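Local coordinates for protein serpin-12 (Manduca sexta, PDB 6CJ7) that controls the prophenoloxidase activation system in larval hemolymph, probably by inhibiting serine proteases as other serpins do, at residues L363-N366 against P371-M374. Sequence-based numbering, arbitrary orientation.
Sequences LWDN and PLFM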
loop_
_atom_site.group_PDB
_atom_site.type_symbol
_atom_site.label_atom_id
_atom_site.label_comp_id
_atom_site.label_asym_id
_atom_site.label_seq_id
_atom_site.Cartn_x
_atom_site.Cartn_y
_atom_site.Cartn_z
ATOM N N LEU A 363 7.780 1.989 2.170
ATOM C CA LEU A 363 7.470 2.529 3.484
ATOM C C LEU A 363 7.296 1.360 4.440
ATOM O O LEU A 363 6.430 0.504 4.227
ATOM C CB LEU A 363 6.219 3.405 3.446
ATOM C CG LEU A 363 5.902 3.998 4.827
ATOM C CD1 LEU A 363 6.906 5.107 5.179
ATOM C CD2 LEU A 363 4.457 4.501 4.877
ATOM N N TRP A 364 8.132 1.317 5.477
ATOM C CA TRP A 364 8.232 0.172 6.366
ATOM C C TRP A 364 7.705 0.559 7.740
ATOM O O TRP A 364 8.072 1.615 8.272
ATOM C CB TRP A 364 9.695 -0.285 6.452
ATOM C CG TRP A 364 9.921 -1.613 7.107
ATOM C CD1 TRP A 364 10.353 -1.849 8.394
ATOM C CD2 TRP A 364 9.776 -2.893 6.494
ATOM N NE1 TRP A 364 10.462 -3.202 8.612
ATOM C CE2 TRP A 364 10.112 -3.865 7.459
ATOM C CE3 TRP A 364 9.380 -3.316 5.216
ATOM C CZ2 TRP A 364 10.069 -5.236 7.185
ATOM C CZ3 TRP A 364 9.342 -4.679 4.952
ATOM C CH2 TRP A 364 9.681 -5.612 5.922
ATOM N N ASP A 365 6.832 -0.279 8.296
ATOM C CA ASP A 365 6.417 -0.159 9.692
ATOM C C ASP A 365 7.473 -0.849 10.551
ATOM O O ASP A 365 7.647 -2.071 10.476
ATOM C CB ASP A 365 5.021 -0.758 9.878
ATOM C CG ASP A 365 4.439 -0.476 11.261
ATOM O OD1 ASP A 365 5.138 -0.708 12.286
ATOM O OD2 ASP A 365 3.282 -0.005 11.336
ATOM N N ASN A 366 8.245 -0.056 11.313
ATOM C CA ASN A 366 9.386 -0.587 12.053
ATOM C C ASN A 366 8.981 -1.422 13.257
ATOM O O ASN A 366 9.821 -2.151 13.807
ATOM C CB ASN A 366 10.275 0.556 12.530
ATOM C CG ASN A 366 10.969 1.252 11.393
ATOM O OD1 ASN A 366 11.198 0.650 10.347
ATOM N ND2 ASN A 366 11.313 2.521 11.584
ATOM N N PRO A 371 5.693 -4.051 4.988
ATOM C CA PRO A 371 5.691 -2.954 4.008
ATOM C C PRO A 371 4.303 -2.348 3.872
ATOM O O PRO A 371 3.375 -2.977 3.347
ATOM C CB PRO A 371 6.146 -3.647 2.715
ATOM C CG PRO A 371 5.620 -5.056 2.870
ATOM C CD PRO A 371 5.761 -5.375 4.343
ATOM N N LEU A 372 4.156 -1.118 4.346
ATOM C CA LEU A 372 2.896 -0.395 4.247
ATOM C C LEU A 372 2.681 0.199 2.867
ATOM O O LEU A 372 1.535 0.431 2.489
ATOM C CB LEU A 372 2.841 0.741 5.269
ATOM C CG LEU A 372 2.876 0.292 6.732
ATOM C CD1 LEU A 372 2.890 1.508 7.650
ATOM C CD2 LEU A 372 1.666 -0.575 7.025
ATOM N N PHE A 373 3.754 0.493 2.139
ATOM C CA PHE A 373 3.661 1.110 0.823
ATOM C C PHE A 373 4.827 0.590 -0.001
ATOM O O PHE A 373 5.949 0.464 0.512
ATOM C CB PHE A 373 3.728 2.648 0.960
ATOM C CG PHE A 373 2.953 3.421 -0.044
ATOM C CD1 PHE A 373 3.499 3.704 -1.287
ATOM C CD2 PHE A 373 1.731 3.974 0.285
ATOM C CE1 PHE A 373 2.793 4.465 -2.215
ATOM C CE2 PHE A 373 1.028 4.727 -0.616
ATOM C CZ PHE A 373 1.556 4.977 -1.878
ATOM N N MET A 374 4.562 0.277 -1.269
ATOM C CA MET A 374 5.615 -0.033 -2.231
ATOM C C MET A 374 5.446 0.885 -3.430
ATOM O O MET A 374 4.327 1.084 -3.910
ATOM C CB MET A 374 5.587 -1.502 -2.673
ATOM C CG MET A 374 5.894 -2.469 -1.548
ATOM S SD MET A 374 5.900 -4.172 -2.113
ATOM C CE MET A 374 7.418 -4.218 -3.072
#
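L363 faces two residues of the partner strand, L372 and F373, which defines a classic beta bulge in the antiparallel hairpin of strands 359-365 and 370-377. The evidence is a one-residue slip in register: L363 pairs with F373 and W364 with P371, leaving L372 extra. One carbonyl with two donors supports it: L363 O takes L372 N at 2.8 Å, nearly in line with its C=O (165°) though bent at the hydrogen (136°), and a weak bond from F373 N at 3.4 Å. L363 N returns a bond to F373 O at 2.9 Å. On the face shared by L363 and F373, L363 CB meets F373 CB at 3.6 Å. Off that face, L372 crosses D365 and brings CD1 within 3.8 Å of D365 CB. On the other face, the W364 indole runs alongside P371, W364 CZ3 3.7 Å from P371 CD; chi1 of -168° turns CG away from the backbone N and carries the benzo ring over to the proline. Farther out, W364 touches V257 and A258 of helix 254-260, and D365 forms a salt bridge with R87. Cutting W364 back to an alanine would probably leave P371 without its indole neighbour and open a gap against V257 and A258. The buried L363 carbonyl therefore serves two amides, one strongly and one weakly, as the chain turns its corner at L372.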